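Local atomic coordinates of 3-oxoacyl-[acyl-carrier-protein] synthase 3 (Pseudomonas aeruginosa, PDB entry 2X3E), a protein that probably catalyses the first condensation of fatty acid synthesis, condensing the acetyl group of acetyl-CoA with malonyl-ACP to give 3-oxobutanoyl-ACP, carbon dioxide and CoA. Residues 232-235 and 240-243; 242-247 and 264-269; 288-293 and 303-308. The protein carries 1 engineered substitution. All coordinates share one frame; numbering follows the deposited sequence. Where two conformers were deposited one is given.

How the contacts relate
All three contacts lie in the C-terminal part of the chain, around a mixed sheet in which strands 246-249 and 304-311 are parallel neighbours. Contacts 1 and 2 are centred about 9 Å apart and share Ser-242 and Asp-243. Contact 3 is centred about 12 Å from contact 2 and about 16 Å from contact 1. Asn-304 joins them: its ND2 lies 2.9 Å from Asp-243 O, a probable hydrogen bond, and its O lies 2.9 Å from His-245 N. Contacts 2 and 3 come nearest the predicted catalytic His-250, whose side chain is about 10 Å from that of Leu-247 and about 9 Å from that of Leu-307.

Contact 1: residues 232-235 and 240-243; sequences RVLD and QASD
Leu-234 carries the apolar side of this small contact, resting its CD1 methyl on the backbone and CB of Ala-241. Its CG stands opposite the carbonyl carbon (chi1 -69°) and CD1 continues extended from CA, which places CD1 3.9 Å from Ala-241 CA. The same methyl is 4.3 Å from Ala-241 CB, while the other branch, CD2, approaches Gln-240 O more loosely at 4.4 Å. The polar interactions run within 240-243 and shape the surface that the leucine meets. Gln-240 N donates to Asp-243 OD2 at 2.9 Å, nearly straight at 166°; the N-H meets the anti side of the carboxylate, 34° out of its plane. In return, Asp-243 N donates to Gln-240 O at 3.0 Å, so two bonds hold the short 3-10 turn closed. The contact joins the C-terminal end of helix 215-237 to the turn that leads into strand 246-249, and Leu-234 also touches Trp-239 and Leu-244 there. With just 99 Å² buried and no polar bond between the two segments, the geometry implies that van der Waals contact at Leu-234 joins them, while the two bonds between Gln-240 and Asp-243 probably help fix the shape of the turn.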
loop_
_atom_site.group_PDB
_atom_site.type_symbol
_atom_site.label_atom_id
_atom_site.label_comp_id
_atom_site.label_asym_id
_atom_site.label_seq_id
_atom_site.Cartn_x
_atom_site.Cartn_y
_atom_site.Cartn_z
ATOM N N ARG A 232 -10.164 20.348 11.207
ATOM C CA ARG A 232 -8.915 20.813 10.596
ATOM C C ARG A 232 -9.057 21.076 9.100
ATOM O O ARG A 232 -8.573 22.092 8.590
ATOM C CB ARG A 232 -7.785 19.821 10.873
ATOM C CG ARG A 232 -7.403 19.799 12.344
ATOM C CD ARG A 232 -6.094 19.120 12.589
ATOM N NE ARG A 232 -6.131 17.683 12.329
ATOM C CZ ARG A 232 -6.596 16.757 13.172
ATOM N NH1 ARG A 232 -7.107 17.089 14.358
ATOM N NH2 ARG A 232 -6.556 15.478 12.819
ATOM N N VAL A 233 -9.734 20.177 8.397
ATOM C CA VAL A 233 -9.921 20.350 6.958
ATOM C C VAL A 233 -10.942 21.483 6.658
ATOM O O VAL A 233 -10.786 22.220 5.681
ATOM C CB VAL A 233 -10.248 18.990 6.275
ATOM C CG1 VAL A 233 -11.727 18.651 6.379
ATOM C CG2 VAL A 233 -9.778 18.983 4.828
ATOM N N LEU A 234 -11.952 21.649 7.522
ATOM C CA LEU A 234 -12.891 22.783 7.406
ATOM C C LEU A 234 -12.145 24.114 7.506
ATOM O O LEU A 234 -12.316 25.008 6.662
ATOM C CB LEU A 234 -13.985 22.716 8.484
ATOM C CG LEU A 234 -15.031 21.599 8.374
ATOM C CD1 LEU A 234 -16.010 21.682 9.542
ATOM C CD2 LEU A 234 -15.761 21.686 7.053
ATOM N N ASP A 235 -11.302 24.223 8.532
ATOM C CA ASP A 235 -10.453 25.394 8.736
ATOM C C ASP A 235 -9.521 25.634 7.550
ATOM O O ASP A 235 -9.293 26.776 7.162
ATOM C CB ASP A 235 -9.630 25.253 10.029
ATOM C CG ASP A 235 -10.465 25.438 11.293
ATOM O OD1 ASP A 235 -11.585 26.003 11.216
ATOM O OD2 ASP A 235 -9.993 25.025 12.382
ATOM N N GLN A 240 -17.265 26.791 7.540
ATOM C CA GLN A 240 -17.780 26.542 8.879
ATOM C C GLN A 240 -18.494 25.198 8.837
ATOM O O GLN A 240 -18.826 24.702 7.758
ATOM C CB GLN A 240 -18.764 27.632 9.292
ATOM C CG GLN A 240 -18.166 29.026 9.390
ATOM C CD GLN A 240 -19.204 30.073 9.766
ATOM O OE1 GLN A 240 -20.151 29.792 10.503
ATOM N NE2 GLN A 240 -19.024 31.293 9.267
ATOM N N ALA A 241 -18.747 24.609 10.000
ATOM C CA ALA A 241 -19.486 23.346 10.054
ATOM C C ALA A 241 -20.838 23.479 9.349
ATOM O O ALA A 241 -21.242 22.580 8.621
ATOM C CB ALA A 241 -19.676 22.882 11.492
ATOM N N SER A 242 -21.511 24.615 9.546
ATOM C CA SER A 242 -22.813 24.876 8.914
ATOM C C SER A 242 -22.769 24.922 7.379
ATOM O O SER A 242 -23.804 24.758 6.738
ATOM C CB SER A 242 -23.429 26.174 9.451
ATOM O OG SER A 242 -22.620 27.301 9.151
ATOM N N ASP A 243 -21.586 25.153 6.800
ATOM C CA ASP A 243 -21.422 25.187 5.337
ATOM C C ASP A 243 -21.388 23.793 4.715
ATOM O O ASP A 243 -21.545 23.654 3.500
ATOM C CB ASP A 243 -20.126 25.902 4.940
ATOM C CG ASP A 243 -20.143 27.387 5.233
ATOM O OD1 ASP A 243 -21.199 28.038 5.074
ATOM O OD2 ASP A 243 -19.065 27.910 5.594
#

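Contact 2: residues 242-247 and 264-269; sequences SDLHHL and LDLPVE
Leu-266 sends its two methyls to two different leucines of 242-247. CD1 packs against Leu-244 CB at 4.0 Å, and CD2 meets Leu-247 at both CB (4.0 Å) and CD2 (3.9 Å), the two side chains crossing obliquely. With CG opposite the backbone N (chi1 -173°) the branch point is carried out toward 242-247, and chi2 of 78° then parts the two methyls between Leu-244 and Leu-247. Leu-247 CD2 serves a second partner, reaching tip to tip with Leu-264 CD1, also at 3.9 Å. Leu-266 gives the largest share of the 198 Å² buried here. The contact belongs to the strand-helix unit formed by strand 246-249, an outermost strand of its sheet within this chain, and helix 254-264, which returns beside it; this is in keeping with the alternating beta and alpha elements of the thiolase fold. The helix ends in a Schellman motif at Asp-265 (phi 52°); the chain turns there, and the CB atoms of Leu-264 and Leu-266, before and after the turn, both point toward 242-247. Further out, Val-230 of helix 215-237 touches both Leu-247 and Leu-264, and Val-260 also packs on Leu-247. Arg-270, next after Glu-269, reaches back to the first segment: its NH1 hydrogen-bonds to Ser-242 O and Leu-244 O.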
loop_
_atom_site.group_PDB
_atom_site.type_symbol
_atom_site.label_atom_id
_atom_site.label_comp_id
_atom_site.label_asym_id
_atom_site.label_seq_id
_atom_site.Cartn_x
_atom_site.Cartn_y
_atom_site.Cartn_z
ATOM N N SER A 242 -21.511 24.615 9.546
ATOM C CA SER A 242 -22.813 24.876 8.914
ATOM C C SER A 242 -22.769 24.922 7.379
ATOM O O SER A 242 -23.804 24.758 6.738
ATOM C CB SER A 242 -23.429 26.174 9.451
ATOM O OG SER A 242 -22.620 27.301 9.151
ATOM N N ASP A 243 -21.586 25.153 6.800
ATOM C CA ASP A 243 -21.422 25.187 5.337
ATOM C C ASP A 243 -21.388 23.793 4.715
ATOM O O ASP A 243 -21.545 23.654 3.500
ATOM C CB ASP A 243 -20.126 25.902 4.940
ATOM C CG ASP A 243 -20.143 27.387 5.233
ATOM O OD1 ASP A 243 -21.199 28.038 5.074
ATOM O OD2 ASP A 243 -19.065 27.910 5.594
ATOM N N LEU A 244 -21.155 22.773 5.537
ATOM C CA LEU A 244 -21.107 21.389 5.066
ATOM C C LEU A 244 -22.497 20.888 4.692
ATOM O O LEU A 244 -23.422 20.959 5.503
ATOM C CB LEU A 244 -20.556 20.454 6.150
ATOM C CG LEU A 244 -19.140 19.917 6.109
ATOM C CD1 LEU A 244 -19.010 18.865 7.209
ATOM C CD2 LEU A 244 -18.785 19.333 4.743
ATOM N N HIS A 245 -22.643 20.384 3.472
ATOM C CA HIS A 245 -23.879 19.732 3.053
ATOM C C HIS A 245 -23.839 18.245 3.388
ATOM O O HIS A 245 -24.855 17.668 3.775
ATOM C CB HIS A 245 -24.111 19.897 1.546
ATOM C CG HIS A 245 -24.475 21.290 1.134
ATOM N ND1 HIS A 245 -23.536 22.219 0.741
ATOM C CD2 HIS A 245 -25.677 21.906 1.040
ATOM C CE1 HIS A 245 -24.141 23.351 0.430
ATOM N NE2 HIS A 245 -25.443 23.188 0.602
ATOM N N HIS A 246 -22.666 17.636 3.214
ATOM C CA HIS A 246 -22.506 16.185 3.336
ATOM C C HIS A 246 -21.253 15.797 4.105
ATOM O O HIS A 246 -20.139 16.161 3.729
ATOM C CB HIS A 246 -22.444 15.534 1.952
ATOM C CG HIS A 246 -23.525 15.988 1.026
ATOM N ND1 HIS A 246 -24.856 15.716 1.251
ATOM C CD2 HIS A 246 -23.470 16.687 -0.133
ATOM C CE1 HIS A 246 -25.579 16.245 0.280
ATOM N NE2 HIS A 246 -24.762 16.836 -0.575
ATOM N N LEU A 247 -21.446 15.052 5.184
ATOM C CA LEU A 247 -20.354 14.430 5.911
ATOM C C LEU A 247 -20.461 12.922 5.701
ATOM O O LEU A 247 -21.492 12.318 6.024
ATOM C CB LEU A 247 -20.444 14.751 7.399
ATOM C CG LEU A 247 -19.300 14.214 8.268
ATOM C CD1 LEU A 247 -17.948 14.722 7.789
ATOM C CD2 LEU A 247 -19.547 14.595 9.731
ATOM N N LEU A 264 -19.356 18.478 16.118
ATOM C CA LEU A 264 -19.251 19.565 15.144
ATOM C C LEU A 264 -20.452 20.506 15.163
ATOM O O LEU A 264 -20.472 21.469 14.407
ATOM C CB LEU A 264 -19.112 18.988 13.724
ATOM C CG LEU A 264 -17.879 18.144 13.391
ATOM C CD1 LEU A 264 -18.116 17.298 12.152
ATOM C CD2 LEU A 264 -16.660 19.032 13.199
ATOM N N ASP A 265 -21.438 20.239 16.024
ATOM C CA ASP A 265 -22.704 20.983 16.016
ATOM C C ASP A 265 -23.302 20.984 14.605
ATOM O O ASP A 265 -23.831 22.000 14.138
ATOM C CB ASP A 265 -22.519 22.425 16.529
ATOM C CG ASP A 265 -22.388 22.503 18.037
ATOM O OD1 ASP A 265 -23.141 21.798 18.740
ATOM O OD2 ASP A 265 -21.545 23.290 18.520
ATOM N N LEU A 266 -23.209 19.832 13.937
ATOM C CA LEU A 266 -23.723 19.624 12.587
ATOM C C LEU A 266 -24.999 18.789 12.681
ATOM O O LEU A 266 -25.049 17.836 13.453
ATOM C CB LEU A 266 -22.693 18.861 11.756
ATOM C CG LEU A 266 -22.989 18.685 10.269
ATOM C CD1 LEU A 266 -22.675 19.976 9.513
ATOM C CD2 LEU A 266 -22.188 17.524 9.694
ATOM N N PRO A 267 -26.035 19.139 11.901
ATOM C CA PRO A 267 -27.241 18.310 11.908
ATOM C C PRO A 267 -26.948 16.868 11.496
ATOM O O PRO A 267 -26.284 16.633 10.474
ATOM C CB PRO A 267 -28.153 19.000 10.886
ATOM C CG PRO A 267 -27.686 20.403 10.848
ATOM C CD PRO A 267 -26.206 20.355 11.088
ATOM N N VAL A 268 -27.426 15.917 12.297
ATOM C CA VAL A 268 -27.148 14.498 12.071
ATOM C C VAL A 268 -27.631 14.019 10.695
ATOM O O VAL A 268 -26.993 13.161 10.086
ATOM C CB VAL A 268 -27.755 13.613 13.197
ATOM C CG1 VAL A 268 -27.722 12.129 12.825
ATOM C CG2 VAL A 268 -27.016 13.844 14.505
ATOM N N GLU A 269 -28.731 14.595 10.207
ATOM C CA GLU A 269 -29.286 14.248 8.896
ATOM C C GLU A 269 -28.298 14.476 7.745
ATOM O O GLU A 269 -28.442 13.872 6.683
ATOM C CB GLU A 269 -30.581 15.030 8.630
ATOM C CG GLU A 269 -30.360 16.518 8.378
ATOM C CD GLU A 269 -31.604 17.355 8.550
ATOM O OE1 GLU A 269 -32.727 16.799 8.523
ATOM O OE2 GLU A 269 -31.454 18.584 8.701
#

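Contact 3: residues 288-293 and 303-308; sequences LALAHG and GNMVLT
Leu-290 and Met-305 meet because their torsions bring both side chains together between helix and strand. Met-305 is fully extended through its first two torsions (chi1 177°, chi2 180°) and then bends at the sulfur, with chi3 -82°, which turns the SD-CE bond across the end of Leu-290. Leu-290 keeps CG opposite its carbonyl carbon and offers the CD2 branch. That methyl lies 3.7 Å from Met-305 CE and 3.9 Å from Met-305 SD, so it touches the thioether along its last bond, the two side chains lying aslant. Leu-307 joins from the next position on the same strand face: its CB does not point straight at the helix, yet its CD2 comes within 4.3 Å of Leu-290 CD2. The closest pair of CA atoms, those of Leu-290 and Leu-307, is 9.5 Å apart, a distance spanned by side chains.

Met-305 and Leu-307 touch helix 285-295 through the ends of their side chains, whereas Val-306 and Thr-308 contact helix 215-237 on the other face. Strand 304-311 is thus part of a sheet packed between helices, consistent with the layered thiolase fold. Leu-321 of strand 315-322 touches both Met-305 and Leu-307. Chemically, the atom contacts within 4.5 Å are all between carbon or thioether groups, and 108 Å² is buried, with one leucine methyl serving two strand residues, which implies that dispersion and hydrophobic burial, with no directional bond, account for this contact between helix and strand.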
loop_
_atom_site.group_PDB
_atom_site.type_symbol
_atom_site.label_atom_id
_atom_site.label_comp_id
_atom_site.label_asym_id
_atom_site.label_seq_id
_atom_site.Cartn_x
_atom_site.Cartn_y
_atom_site.Cartn_z
ATOM N N LEU A 288 -19.069 3.008 -0.236
ATOM C CA LEU A 288 -20.385 2.360 -0.158
ATOM C C LEU A 288 -21.438 3.346 0.357
ATOM O O LEU A 288 -22.567 3.370 -0.147
ATOM C CB LEU A 288 -20.351 1.102 0.702
ATOM C CG LEU A 288 -19.712 -0.119 0.040
ATOM C CD1 LEU A 288 -19.453 -1.187 1.081
ATOM C CD2 LEU A 288 -20.595 -0.655 -1.079
ATOM N N ALA A 289 -21.067 4.176 1.333
ATOM C CA ALA A 289 -21.971 5.218 1.834
ATOM C C ALA A 289 -22.287 6.246 0.741
ATOM O O ALA A 289 -23.437 6.654 0.590
ATOM C CB ALA A 289 -21.386 5.909 3.089
ATOM N N LEU A 290 -21.270 6.649 -0.019
ATOM C CA LEU A 290 -21.476 7.505 -1.187
ATOM C C LEU A 290 -22.474 6.895 -2.188
ATOM O O LEU A 290 -23.369 7.591 -2.672
ATOM C CB LEU A 290 -20.141 7.817 -1.888
ATOM C CG LEU A 290 -19.213 8.825 -1.192
ATOM C CD1 LEU A 290 -17.865 8.920 -1.907
ATOM C CD2 LEU A 290 -19.871 10.212 -1.102
ATOM N N ALA A 291 -22.320 5.605 -2.495
ATOM C CA ALA A 291 -23.227 4.927 -3.427
ATOM C C ALA A 291 -24.666 4.945 -2.902
ATOM O O ALA A 291 -25.610 5.149 -3.661
ATOM C CB ALA A 291 -22.761 3.489 -3.692
ATOM N N HIS A 292 -24.819 4.748 -1.595
ATOM C CA HIS A 292 -26.119 4.837 -0.939
ATOM C C HIS A 292 -26.727 6.229 -1.100
ATOM O O HIS A 292 -27.891 6.367 -1.473
ATOM C CB HIS A 292 -25.979 4.482 0.544
ATOM C CG HIS A 292 -27.192 4.795 1.359
ATOM N ND1 HIS A 292 -28.307 3.986 1.376
ATOM C CD2 HIS A 292 -27.461 5.825 2.194
ATOM C CE1 HIS A 292 -29.213 4.508 2.184
ATOM N NE2 HIS A 292 -28.725 5.625 2.691
ATOM N N GLY A 293 -25.934 7.257 -0.821
ATOM C CA GLY A 293 -26.387 8.639 -0.985
ATOM C C GLY A 293 -26.813 8.964 -2.405
ATOM O O GLY A 293 -27.818 9.638 -2.623
ATOM N N GLY A 303 -22.435 20.271 -3.805
ATOM C CA GLY A 303 -22.559 20.365 -2.355
ATOM C C GLY A 303 -21.212 20.234 -1.662
ATOM O O GLY A 303 -20.363 19.435 -2.069
ATOM N N ASN A 304 -21.011 21.034 -0.620
ATOM C CA ASN A 304 -19.788 20.954 0.182
ATOM C C ASN A 304 -19.746 19.631 0.944
ATOM O O ASN A 304 -20.677 19.309 1.683
ATOM C CB ASN A 304 -19.714 22.124 1.166
ATOM C CG ASN A 304 -19.646 23.470 0.471
ATOM O OD1 ASN A 304 -19.104 23.585 -0.631
ATOM N ND2 ASN A 304 -20.194 24.499 1.114
ATOM N N MET A 305 -18.669 18.879 0.757
ATOM C CA MET A 305 -18.550 17.530 1.304
ATOM C C MET A 305 -17.196 17.297 1.974
ATOM O O MET A 305 -16.160 17.785 1.511
ATOM C CB MET A 305 -18.746 16.507 0.181
ATOM C CG MET A 305 -18.578 15.044 0.592
ATOM S SD MET A 305 -18.832 13.936 -0.810
ATOM C CE MET A 305 -20.621 13.850 -0.840
ATOM N N VAL A 306 -17.226 16.547 3.072
ATOM C CA VAL A 306 -16.022 16.019 3.699
ATOM C C VAL A 306 -16.162 14.510 3.903
ATOM O O VAL A 306 -17.197 14.020 4.378
ATOM C CB VAL A 306 -15.725 16.714 5.039
ATOM C CG1 VAL A 306 -14.571 16.024 5.783
ATOM C CG2 VAL A 306 -15.398 18.184 4.795
ATOM N N LEU A 307 -15.122 13.790 3.498
ATOM C CA LEU A 307 -14.993 12.374 3.762
ATOM C C LEU A 307 -13.996 12.256 4.900
ATOM O O LEU A 307 -12.977 12.940 4.902
ATOM C CB LEU A 307 -14.467 11.629 2.533
ATOM C CG LEU A 307 -15.106 11.970 1.189
ATOM C CD1 LEU A 307 -14.455 11.157 0.063
ATOM C CD2 LEU A 307 -16.605 11.731 1.220
ATOM N N THR A 308 -14.274 11.390 5.861
ATOM C CA THR A 308 -13.390 11.259 7.010
ATOM C C THR A 308 -13.302 9.820 7.514
ATOM O O THR A 308 -14.290 9.080 7.505
ATOM C CB THR A 308 -13.821 12.220 8.139
ATOM O OG1 THR A 308 -12.850 12.193 9.198
ATOM C CG2 THR A 308 -15.191 11.851 8.678
#